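Local coordinates for protein 16S rRNA (adenine(1408)-N(1))-methyltransferase (Escherichia coli, PDB 3P2E) that transfers a methyl group from S-adenosyl-L-methionine to N1 of adenine 1408 in the 16S rRNA of assembled 30S subunits, conferring resistance to various aminoglycosides, at residues I103-G108 / E188-F193; R37-L42 / T49-I54; F62-K67 / V80-A85. All blocks are in the same frame, centred on the assembly; numbering follows the deposited sequence.

Interaction 1: residues I103-G108 / E188-F193. With SAH (S-adenosyl-L-homocysteine), chain C.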
loop_
_atom_site.group_PDB
_atom_site.type_symbol
_atom_site.label_atom_id
_atom_site.label_comp_id
_atom_site.label_asym_id
_atom_site.label_seq_id
_atom_site.Cartn_x
_atom_site.Cartn_y
_atom_site.Cartn_z
ATOM N N ILE A 103 3.736 -0.140 1.211
ATOM C CA ILE A 103 3.467 -1.390 1.914
ATOM C C ILE A 103 3.652 -0.958 3.366
ATOM O O ILE A 103 4.774 -0.685 3.808
ATOM C CB ILE A 103 4.468 -2.516 1.551
ATOM C CG1 ILE A 103 4.312 -2.896 0.074
ATOM C CG2 ILE A 103 4.193 -3.753 2.410
ATOM C CD1 ILE A 103 5.241 -4.022 -0.385
ATOM N N LEU A 104 2.545 -0.870 4.100
ATOM C CA LEU A 104 2.587 -0.404 5.483
ATOM C C LEU A 104 2.264 -1.461 6.521
ATOM O O LEU A 104 1.242 -2.138 6.427
ATOM C CB LEU A 104 1.607 0.761 5.656
ATOM C CG LEU A 104 1.660 1.849 4.586
ATOM C CD1 LEU A 104 0.486 2.795 4.775
ATOM C CD2 LEU A 104 2.982 2.592 4.665
ATOM N N PHE A 105 3.148 -1.588 7.508
ATOM C CA PHE A 105 2.972 -2.536 8.609
ATOM C C PHE A 105 2.501 -3.900 8.118
ATOM O O PHE A 105 1.519 -4.451 8.629
ATOM C CB PHE A 105 1.965 -1.959 9.605
ATOM C CG PHE A 105 2.189 -0.503 9.901
ATOM C CD1 PHE A 105 3.297 -0.090 10.636
ATOM C CD2 PHE A 105 1.319 0.457 9.400
ATOM C CE1 PHE A 105 3.538 1.272 10.865
ATOM C CE2 PHE A 105 1.547 1.819 9.621
ATOM C CZ PHE A 105 2.665 2.224 10.357
ATOM N N PRO A 106 3.200 -4.470 7.120
ATOM C CA PRO A 106 2.798 -5.777 6.603
ATOM C C PRO A 106 2.934 -6.884 7.643
ATOM O O PRO A 106 3.662 -6.744 8.632
ATOM C CB PRO A 106 3.736 -5.978 5.414
ATOM C CG PRO A 106 4.996 -5.302 5.878
ATOM C CD PRO A 106 4.459 -4.019 6.493
ATOM N N TRP A 107 2.228 -7.980 7.405
ATOM C CA TRP A 107 2.263 -9.131 8.295
ATOM C C TRP A 107 2.128 -10.364 7.415
ATOM O O TRP A 107 1.770 -10.260 6.243
ATOM C CB TRP A 107 1.102 -9.054 9.288
ATOM C CG TRP A 107 1.405 -9.615 10.643
ATOM C CD1 TRP A 107 2.359 -9.176 11.520
ATOM C CD2 TRP A 107 0.718 -10.684 11.302
ATOM N NE1 TRP A 107 2.302 -9.903 12.684
ATOM C CE2 TRP A 107 1.304 -10.835 12.578
ATOM C CE3 TRP A 107 -0.340 -11.529 10.938
ATOM C CZ2 TRP A 107 0.867 -11.798 13.495
ATOM C CZ3 TRP A 107 -0.775 -12.486 11.852
ATOM C CH2 TRP A 107 -0.170 -12.611 13.115
ATOM N N GLY A 108 2.429 -11.535 7.961
ATOM C CA GLY A 108 2.307 -12.736 7.156
ATOM C C GLY A 108 3.309 -12.821 6.021
ATOM O O GLY A 108 4.445 -12.349 6.136
ATOM N N GLU A 188 4.873 7.283 18.341
ATOM C CA GLU A 188 4.173 8.544 18.113
ATOM C C GLU A 188 3.869 8.744 16.634
ATOM O O GLU A 188 2.768 9.156 16.262
ATOM C CB GLU A 188 4.999 9.729 18.621
ATOM C CG GLU A 188 4.188 11.006 18.736
ATOM C CD GLU A 188 5.046 12.235 18.957
ATOM O OE1 GLU A 188 5.994 12.171 19.769
ATOM O OE2 GLU A 188 4.760 13.271 18.319
ATOM N N TYR A 189 4.852 8.454 15.789
ATOM C CA TYR A 189 4.682 8.600 14.351
ATOM C C TYR A 189 3.553 7.724 13.800
ATOM O O TYR A 189 2.821 8.123 12.890
ATOM C CB TYR A 189 5.975 8.234 13.623
ATOM C CG TYR A 189 5.811 8.305 12.134
ATOM C CD1 TYR A 189 5.800 9.536 11.480
ATOM C CD2 TYR A 189 5.568 7.153 11.384
ATOM C CE1 TYR A 189 5.544 9.623 10.122
ATOM C CE2 TYR A 189 5.306 7.230 10.017
ATOM C CZ TYR A 189 5.293 8.468 9.398
ATOM O OH TYR A 189 5.002 8.569 8.061
ATOM N N VAL A 190 3.426 6.522 14.350
ATOM C CA VAL A 190 2.410 5.581 13.897
ATOM C C VAL A 190 1.006 5.954 14.364
ATOM O O VAL A 190 0.015 5.511 13.783
ATOM C CB VAL A 190 2.771 4.149 14.364
ATOM C CG1 VAL A 190 1.733 3.146 13.874
ATOM C CG2 VAL A 190 4.165 3.787 13.838
ATOM N N LYS A 191 0.922 6.791 15.395
ATOM C CA LYS A 191 -0.372 7.208 15.923
ATOM C C LYS A 191 -1.208 7.994 14.921
ATOM O O LYS A 191 -2.403 8.206 15.139
ATOM C CB LYS A 191 -0.184 8.032 17.200
ATOM C CG LYS A 191 0.359 7.224 18.368
ATOM C CD LYS A 191 0.384 8.043 19.653
ATOM C CE LYS A 191 0.907 7.214 20.817
ATOM N NZ LYS A 191 0.910 7.977 22.091
ATOM N N GLN A 192 -0.589 8.407 13.818
ATOM C CA GLN A 192 -1.291 9.176 12.796
ATOM C C GLN A 192 -2.107 8.304 11.846
ATOM O O GLN A 192 -2.966 8.809 11.120
ATOM C CB GLN A 192 -0.299 10.009 11.987
ATOM C CG GLN A 192 0.507 9.222 10.977
ATOM C CD GLN A 192 1.611 10.053 10.362
ATOM O OE1 GLN A 192 2.553 10.452 11.048
ATOM N NE2 GLN A 192 1.498 10.327 9.065
ATOM N N PHE A 193 -1.840 7.000 11.847
ATOM C CA PHE A 193 -2.564 6.081 10.970
ATOM C C PHE A 193 -3.880 5.662 11.615
ATOM O O PHE A 193 -3.964 5.526 12.833
ATOM C CB PHE A 193 -1.692 4.862 10.660
ATOM C CG PHE A 193 -0.484 5.187 9.832
ATOM C CD1 PHE A 193 -0.576 5.267 8.446
ATOM C CD2 PHE A 193 0.736 5.471 10.439
ATOM C CE1 PHE A 193 0.531 5.630 7.673
ATOM C CE2 PHE A 193 1.846 5.834 9.677
ATOM C CZ PHE A 193 1.743 5.917 8.294
HETATM N N SAH C . -1.474 -1.990 5.728
HETATM C CA SAH C . -2.270 -2.498 6.716
HETATM C CB SAH C . -1.761 -3.876 7.148
HETATM C CG SAH C . -2.701 -4.785 7.883
HETATM S SD SAH C . -2.094 -6.368 8.364
HETATM C C SAH C . -2.391 -1.428 7.886
HETATM O O SAH C . -3.419 -1.618 8.386
HETATM O OXT SAH C . -1.595 -0.650 8.163
HETATM C "C5'" SAH C . -1.240 -7.191 7.013
HETATM C "C4'" SAH C . -2.202 -7.182 5.736
HETATM O "O4'" SAH C . -1.347 -7.718 4.718
HETATM C "C3'" SAH C . -3.423 -8.074 5.839
HETATM O "O3'" SAH C . -4.644 -7.311 5.584
HETATM C "C2'" SAH C . -3.143 -9.236 4.817
HETATM O "O2'" SAH C . -4.272 -9.785 4.174
HETATM C "C1'" SAH C . -2.151 -8.568 3.841
HETATM N N9 SAH C . -1.242 -9.545 3.119
HETATM C C8 SAH C . -0.506 -10.591 3.692
HETATM N N7 SAH C . 0.148 -11.307 2.795
HETATM C C5 SAH C . -0.210 -10.650 1.570
HETATM C C6 SAH C . 0.223 -11.014 0.249
HETATM N N6 SAH C . 1.049 -12.062 0.020
HETATM N N1 SAH C . -0.279 -10.203 -0.754
HETATM C C2 SAH C . -1.133 -9.120 -0.507
HETATM N N3 SAH C . -1.546 -8.777 0.777
HETATM C C4 SAH C . -1.033 -9.601 1.749
#
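L104, the last residue of strand 98-104, meets F193 through a single methyl: CD1 lies 4.1 Å from F193 CE1, the two side chains crossing at about a right angle. The backbone of L104 serves the cofactor product instead, its O accepting a hydrogen bond from the amino N of S-adenosyl-L-homocysteine at 2.8 Å. F105 follows, just past the strand end, and sends its ring across to the 188-193 segment. The edge of that ring points at the face of F193 in a T-shaped stack, centroids 5.1 Å apart and planes at 81°, with F105 CE2 above the centre of the F193 ring. At the far end of F105, CZ also touches V190 CG1 at 3.8 Å, while CD2, at the ring edge, lies 3.4 Å from the ligand carboxylate atom OXT. A type I turn from V190 to F193, closed by a hydrogen bond from F193 N to V190 O, brings both partners to this one ring. Farther on, W107 lays its CB against the ligand C5' at 3.8 Å. The arrangement belongs to the S-adenosylmethionine pocket of a Rossmann-like methyltransferase, at the C-terminal end of a central parallel strand.

Interaction 2: residues R37-L42 / T49-I54. With SAH (S-adenosyl-L-homocysteine), chain C.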
loop_
_atom_site.group_PDB
_atom_site.type_symbol
_atom_site.label_atom_id
_atom_site.label_comp_id
_atom_site.label_asym_id
_atom_site.label_seq_id
_atom_site.Cartn_x
_atom_site.Cartn_y
_atom_site.Cartn_z
ATOM N N ARG A 37 -8.821 1.768 6.177
ATOM C CA ARG A 37 -8.871 3.036 6.902
ATOM C C ARG A 37 -7.698 3.957 6.603
ATOM O O ARG A 37 -7.859 5.176 6.568
ATOM C CB ARG A 37 -8.965 2.792 8.413
ATOM C CG ARG A 37 -10.304 2.212 8.846
ATOM C CD ARG A 37 -10.387 2.051 10.357
ATOM N NE ARG A 37 -11.603 1.343 10.749
ATOM C CZ ARG A 37 -12.835 1.813 10.593
ATOM N NH1 ARG A 37 -13.035 3.011 10.053
ATOM N NH2 ARG A 37 -13.875 1.074 10.964
ATOM N N ASN A 38 -6.518 3.387 6.383
ATOM C CA ASN A 38 -5.356 4.217 6.086
ATOM C C ASN A 38 -5.529 4.894 4.735
ATOM O O ASN A 38 -5.257 6.088 4.590
ATOM C CB ASN A 38 -4.068 3.387 6.069
ATOM C CG ASN A 38 -3.677 2.883 7.444
ATOM O OD1 ASN A 38 -4.016 3.492 8.465
ATOM N ND2 ASN A 38 -2.939 1.774 7.479
ATOM N N ILE A 39 -5.994 4.129 3.752
ATOM C CA ILE A 39 -6.182 4.654 2.407
ATOM C C ILE A 39 -7.318 5.673 2.386
ATOM O O ILE A 39 -7.266 6.652 1.640
ATOM C CB ILE A 39 -6.483 3.510 1.400
ATOM C CG1 ILE A 39 -6.179 3.976 -0.024
ATOM C CG2 ILE A 39 -7.928 3.072 1.514
ATOM C CD1 ILE A 39 -4.708 4.152 -0.298
ATOM N N TYR A 40 -8.334 5.446 3.217
ATOM C CA TYR A 40 -9.473 6.359 3.295
ATOM C C TYR A 40 -8.986 7.733 3.750
ATOM O O TYR A 40 -9.422 8.755 3.228
ATOM C CB TYR A 40 -10.522 5.839 4.288
ATOM C CG TYR A 40 -11.787 6.676 4.330
ATOM C CD1 TYR A 40 -12.887 6.351 3.539
ATOM C CD2 TYR A 40 -11.860 7.822 5.120
ATOM C CE1 TYR A 40 -14.032 7.153 3.531
ATOM C CE2 TYR A 40 -12.998 8.633 5.117
ATOM C CZ TYR A 40 -14.077 8.292 4.319
ATOM O OH TYR A 40 -15.195 9.099 4.298
ATOM N N LYS A 41 -8.083 7.756 4.724
ATOM C CA LYS A 41 -7.557 9.020 5.232
ATOM C C LYS A 41 -6.704 9.717 4.182
ATOM O O LYS A 41 -6.776 10.935 4.029
ATOM C CB LYS A 41 -6.732 8.797 6.505
ATOM C CG LYS A 41 -6.179 10.090 7.100
ATOM C CD LYS A 41 -5.470 9.850 8.427
ATOM C CE LYS A 41 -4.957 11.156 9.015
ATOM N NZ LYS A 41 -4.270 10.955 10.318
ATOM N N LEU A 42 -5.889 8.956 3.459
ATOM C CA LEU A 42 -5.055 9.557 2.419
ATOM C C LEU A 42 -5.935 10.185 1.347
ATOM O O LEU A 42 -5.691 11.309 0.896
ATOM C CB LEU A 42 -4.169 8.503 1.759
ATOM C CG LEU A 42 -3.061 7.890 2.610
ATOM C CD1 LEU A 42 -2.283 6.879 1.771
ATOM C CD2 LEU A 42 -2.140 8.985 3.117
ATOM N N THR A 49 -5.508 12.630 -6.378
ATOM C CA THR A 49 -4.807 11.353 -6.455
ATOM C C THR A 49 -5.841 10.238 -6.372
ATOM O O THR A 49 -6.769 10.292 -5.552
ATOM C CB THR A 49 -3.790 11.169 -5.302
ATOM O OG1 THR A 49 -2.724 12.119 -5.441
ATOM C CG2 THR A 49 -3.205 9.754 -5.326
ATOM N N PHE A 50 -5.698 9.239 -7.237
ATOM C CA PHE A 50 -6.612 8.106 -7.217
ATOM C C PHE A 50 -5.923 7.034 -6.388
ATOM O O PHE A 50 -4.803 6.625 -6.698
ATOM C CB PHE A 50 -6.884 7.582 -8.624
ATOM C CG PHE A 50 -7.940 6.519 -8.666
ATOM C CD1 PHE A 50 -9.259 6.829 -8.357
ATOM C CD2 PHE A 50 -7.614 5.201 -8.970
ATOM C CE1 PHE A 50 -10.246 5.841 -8.348
ATOM C CE2 PHE A 50 -8.590 4.205 -8.965
ATOM C CZ PHE A 50 -9.910 4.527 -8.653
ATOM N N TYR A 51 -6.597 6.594 -5.327
ATOM C CA TYR A 51 -6.052 5.594 -4.418
ATOM C C TYR A 51 -6.556 4.178 -4.660
ATOM O O TYR A 51 -7.759 3.926 -4.718
ATOM C CB TYR A 51 -6.338 6.018 -2.975
ATOM C CG TYR A 51 -5.521 7.223 -2.561
ATOM C CD1 TYR A 51 -4.230 7.071 -2.055
ATOM C CD2 TYR A 51 -6.007 8.517 -2.749
ATOM C CE1 TYR A 51 -3.440 8.178 -1.752
ATOM C CE2 TYR A 51 -5.223 9.630 -2.452
ATOM C CZ TYR A 51 -3.944 9.452 -1.955
ATOM O OH TYR A 51 -3.161 10.544 -1.669
ATOM N N ILE A 52 -5.607 3.260 -4.795
ATOM C CA ILE A 52 -5.911 1.860 -5.037
ATOM C C ILE A 52 -5.375 1.019 -3.893
ATOM O O ILE A 52 -4.163 0.920 -3.706
ATOM C CB ILE A 52 -5.264 1.376 -6.347
ATOM C CG1 ILE A 52 -5.754 2.245 -7.509
ATOM C CG2 ILE A 52 -5.608 -0.095 -6.597
ATOM C CD1 ILE A 52 -5.087 1.925 -8.837
ATOM N N GLY A 53 -6.287 0.429 -3.126
ATOM C CA GLY A 53 -5.894 -0.407 -2.006
ATOM C C GLY A 53 -6.096 -1.860 -2.378
ATOM O O GLY A 53 -7.198 -2.262 -2.748
ATOM N N ILE A 54 -5.032 -2.647 -2.260
ATOM C CA ILE A 54 -5.051 -4.064 -2.614
ATOM C C ILE A 54 -4.910 -4.981 -1.398
ATOM O O ILE A 54 -4.043 -4.769 -0.551
ATOM C CB ILE A 54 -3.881 -4.398 -3.564
ATOM C CG1 ILE A 54 -3.901 -3.472 -4.782
ATOM C CG2 ILE A 54 -3.960 -5.854 -4.001
ATOM C CD1 ILE A 54 -2.679 -3.631 -5.677
HETATM N N SAH C . -1.474 -1.990 5.728
HETATM C CA SAH C . -2.270 -2.498 6.716
HETATM C CB SAH C . -1.761 -3.876 7.148
HETATM C CG SAH C . -2.701 -4.785 7.883
HETATM S SD SAH C . -2.094 -6.368 8.364
HETATM C C SAH C . -2.391 -1.428 7.886
HETATM O O SAH C . -3.419 -1.618 8.386
HETATM O OXT SAH C . -1.595 -0.650 8.163
HETATM C "C5'" SAH C . -1.240 -7.191 7.013
HETATM C "C4'" SAH C . -2.202 -7.182 5.736
HETATM O "O4'" SAH C . -1.347 -7.718 4.718
HETATM C "C3'" SAH C . -3.423 -8.074 5.839
HETATM O "O3'" SAH C . -4.644 -7.311 5.584
HETATM C "C2'" SAH C . -3.143 -9.236 4.817
HETATM O "O2'" SAH C . -4.272 -9.785 4.174
HETATM C "C1'" SAH C . -2.151 -8.568 3.841
HETATM N N9 SAH C . -1.242 -9.545 3.119
HETATM C C8 SAH C . -0.506 -10.591 3.692
HETATM N N7 SAH C . 0.148 -11.307 2.795
HETATM C C5 SAH C . -0.210 -10.650 1.570
HETATM C C6 SAH C . 0.223 -11.014 0.249
HETATM N N6 SAH C . 1.049 -12.062 0.020
HETATM N N1 SAH C . -0.279 -10.203 -0.754
HETATM C C2 SAH C . -1.133 -9.120 -0.507
HETATM N N3 SAH C . -1.546 -8.777 0.777
HETATM C C4 SAH C . -1.033 -9.601 1.749
#
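The ring of Y51 receives two side chains of helix 37-44, I39 and L42, where that helix packs on strand 49-54 within the beta-alpha-beta unit formed by strand 26-31, helix 37-44 and strand 49-54 of the Rossmann-like sheet. L42 comes over one face of the ring: its CB stands 4.0 Å from the ring centroid, 29° off the normal, a CH-pi contact made by the first carbon of the side chain. CD1 of L42 adds a lighter touch at Y51 CE1. I39 reaches the base of the same ring. Its CG1 is anti to the backbone N (chi1 -160°), and chi2 of 70° bends CD1 toward Y51, where it closes to 3.4 Å from CD1 of the tyrosine, while CG1 of I39 lies 3.6 Å from Y51 CB. The isoleucine and tyrosine side chains run past each other in opposite directions.

Within strand 49-54, T49 CG2 stands over the face opposite L42, toward the rim, so the phenol ring is held between the helix and its own strand. The phenol is tethered by a hydrogen bond between its OH and D46 OD2, and the same carboxylate oxygen is paired with T49 OG1, tying both strand residues to the loop after the helix. Beyond Y51, G53 lies where the two backbones come nearest, its CA 6.7 Å from that of I39.

N38, next to I39 on the helix, belongs to the cofactor site: its OD1 is hydrogen-bonded to S195 N, which helps to fix the rotation of the amide, and its ND2 lies 2.9 Å from OXT of S-adenosyl-L-homocysteine.

Interaction 3: residues F62-K67 / V80-A85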
loop_
_atom_site.group_PDB
_atom_site.type_symbol
_atom_site.label_atom_id
_atom_site.label_comp_id
_atom_site.label_asym_id
_atom_site.label_seq_id
_atom_site.Cartn_x
_atom_site.Cartn_y
_atom_site.Cartn_z
ATOM N N PHE A 62 -15.072 -4.677 3.992
ATOM C CA PHE A 62 -16.499 -4.402 3.853
ATOM C C PHE A 62 -17.005 -3.086 4.437
ATOM O O PHE A 62 -17.760 -2.369 3.784
ATOM C CB PHE A 62 -17.317 -5.564 4.434
ATOM C CG PHE A 62 -17.281 -6.813 3.595
ATOM C CD1 PHE A 62 -16.664 -6.820 2.345
ATOM C CD2 PHE A 62 -17.887 -7.984 4.045
ATOM C CE1 PHE A 62 -16.652 -7.969 1.559
ATOM C CE2 PHE A 62 -17.879 -9.137 3.265
ATOM C CZ PHE A 62 -17.260 -9.128 2.019
ATOM N N ASP A 63 -16.606 -2.764 5.661
ATOM C CA ASP A 63 -17.080 -1.528 6.276
ATOM C C ASP A 63 -16.670 -0.277 5.515
ATOM O O ASP A 63 -17.512 0.558 5.186
ATOM C CB ASP A 63 -16.610 -1.443 7.728
ATOM C CG ASP A 63 -17.498 -2.235 8.668
ATOM O OD1 ASP A 63 -17.769 -3.419 8.372
ATOM O OD2 ASP A 63 -17.923 -1.676 9.700
ATOM N N ILE A 64 -15.381 -0.135 5.232
ATOM C CA ILE A 64 -14.930 1.044 4.509
ATOM C C ILE A 64 -15.387 1.019 3.049
ATOM O O ILE A 64 -15.637 2.064 2.456
ATOM C CB ILE A 64 -13.394 1.191 4.581
ATOM C CG1 ILE A 64 -12.971 1.483 6.025
ATOM C CG2 ILE A 64 -12.931 2.315 3.655
ATOM C CD1 ILE A 64 -13.606 2.735 6.622
ATOM N N SER A 65 -15.510 -0.172 2.475
ATOM C CA SER A 65 -15.960 -0.286 1.095
ATOM C C SER A 65 -17.400 0.218 0.994
ATOM O O SER A 65 -17.774 0.863 0.015
ATOM C CB SER A 65 -15.891 -1.740 0.626
ATOM O OG SER A 65 -16.374 -1.852 -0.698
ATOM N N LYS A 66 -18.200 -0.078 2.014
ATOM C CA LYS A 66 -19.594 0.361 2.043
ATOM C C LYS A 66 -19.657 1.870 2.252
ATOM O O LYS A 66 -20.562 2.539 1.757
ATOM C CB LYS A 66 -20.354 -0.349 3.169
ATOM C CG LYS A 66 -20.705 -1.800 2.857
ATOM C CD LYS A 66 -21.110 -2.564 4.116
ATOM C CE LYS A 66 -22.286 -1.915 4.824
ATOM N NZ LYS A 66 -22.595 -2.617 6.105
ATOM N N LYS A 67 -18.686 2.401 2.983
ATOM C CA LYS A 67 -18.645 3.828 3.261
ATOM C C LYS A 67 -18.302 4.675 2.037
ATOM O O LYS A 67 -18.933 5.703 1.800
ATOM C CB LYS A 67 -17.639 4.115 4.382
ATOM C CG LYS A 67 -17.588 5.572 4.811
ATOM C CD LYS A 67 -16.701 5.760 6.035
ATOM C CE LYS A 67 -16.752 7.200 6.534
ATOM N NZ LYS A 67 -16.026 7.376 7.820
ATOM N N VAL A 80 -11.177 6.327 -4.591
ATOM C CA VAL A 80 -10.695 5.106 -3.949
ATOM C C VAL A 80 -11.324 3.864 -4.568
ATOM O O VAL A 80 -12.508 3.854 -4.893
ATOM C CB VAL A 80 -11.035 5.081 -2.431
ATOM C CG1 VAL A 80 -10.511 3.793 -1.793
ATOM C CG2 VAL A 80 -10.445 6.287 -1.746
ATOM N N VAL A 81 -10.514 2.828 -4.754
ATOM C CA VAL A 81 -11.006 1.558 -5.264
ATOM C C VAL A 81 -10.247 0.482 -4.501
ATOM O O VAL A 81 -9.054 0.635 -4.220
ATOM C CB VAL A 81 -10.772 1.383 -6.787
ATOM C CG1 VAL A 81 -9.286 1.332 -7.101
ATOM C CG2 VAL A 81 -11.460 0.105 -7.265
ATOM N N PHE A 82 -10.957 -0.577 -4.124
ATOM C CA PHE A 82 -10.359 -1.687 -3.398
ATOM C C PHE A 82 -10.285 -2.888 -4.323
ATOM O O PHE A 82 -11.299 -3.369 -4.833
ATOM C CB PHE A 82 -11.182 -2.016 -2.149
ATOM C CG PHE A 82 -11.104 -0.957 -1.088
ATOM C CD1 PHE A 82 -9.867 -0.550 -0.593
ATOM C CD2 PHE A 82 -12.258 -0.361 -0.584
ATOM C CE1 PHE A 82 -9.777 0.441 0.396
ATOM C CE2 PHE A 82 -12.178 0.631 0.405
ATOM C CZ PHE A 82 -10.930 1.029 0.894
ATOM N N VAL A 83 -9.060 -3.349 -4.540
ATOM C CA VAL A 83 -8.771 -4.471 -5.417
ATOM C C VAL A 83 -8.484 -5.716 -4.586
ATOM O O VAL A 83 -7.678 -5.679 -3.657
ATOM C CB VAL A 83 -7.540 -4.147 -6.288
ATOM C CG1 VAL A 83 -7.103 -5.371 -7.071
ATOM C CG2 VAL A 83 -7.867 -2.987 -7.220
ATOM N N ILE A 84 -9.143 -6.817 -4.928
ATOM C CA ILE A 84 -8.944 -8.065 -4.207
ATOM C C ILE A 84 -7.941 -8.905 -4.972
ATOM O O ILE A 84 -8.268 -9.522 -5.988
ATOM C CB ILE A 84 -10.266 -8.842 -4.056
ATOM C CG1 ILE A 84 -11.323 -7.942 -3.402
ATOM C CG2 ILE A 84 -10.041 -10.085 -3.209
ATOM C CD1 ILE A 84 -10.886 -7.301 -2.086
ATOM N N ALA A 85 -6.707 -8.898 -4.483
ATOM C CA ALA A 85 -5.620 -9.639 -5.100
ATOM C C ALA A 85 -4.487 -9.772 -4.094
ATOM O O ALA A 85 -4.498 -9.119 -3.050
ATOM C CB ALA A 85 -5.125 -8.902 -6.343
#
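F82 of strand 80-83 carries the contact with helix 62-68, meeting I64 and S65 along the edge of its ring. From its CB, which points toward the helix, the chain continues to CG, placed anti to the carbonyl carbon (chi1 -69°), and the ring extends from there to the helix surface. CD2 is the first ring atom to arrive, 4.1 Å from S65 CB and equally near S65 CA. The next atom, CE2, touches both helix residues, 3.7 Å from I64 CG2 and 4.0 Å from S65 CA. At the tip, CZ meets I64 CG2 at 3.6 Å. Both I64 CG2 and S65 CA lie near the plane of the ring, and the contact is therefore made by the phenylalanine rim pressing on one methyl and on the helix backbone.

The methyl is available because I64 CG2 is anti to its own backbone N, whereas the longer branch of I64 leads away from F82. S65 offers only carbon to the ring; its hydroxyl OG is hydrogen-bonded to the backbone O of G6. V80 CG1, two residues back along the strand, stands over one face of the F82 ring near its rim.

The phenylalanine thus lies between helices, touching I39 of helix 37-44 as well as helix 62-68, in the beta-alpha-beta unit of strand 49-54, helix 62-68 and strand 80-83, while its backbone is hydrogen-bonded to that of L4 in strand 3-5.

How the interactions relate
The three contacts follow in series along the chain, interaction 2 first, then 3, then 1, and all reach the same seven-stranded mixed sheet. Interactions 2 and 3, with centres about 9 Å apart, belong to consecutive beta-alpha-beta units that share strand 49-54; this strand pairs in parallel with strand 80-83, and I39 CG2 touches F82 CE1 at 3.4 Å. Interaction 1 lies about 14 Å from interaction 2, centre to centre, joined to it by a probable hydrogen bond between K41 NZ and Q192 O. Interactions 1 and 2 both touch S-adenosyl-L-homocysteine, whereas interaction 3 packs a helix on the edge strand 80-83, its F82 side chain about 10 Å from the ligand; the contacts thus run from the cofactor pocket to one edge of the sheet.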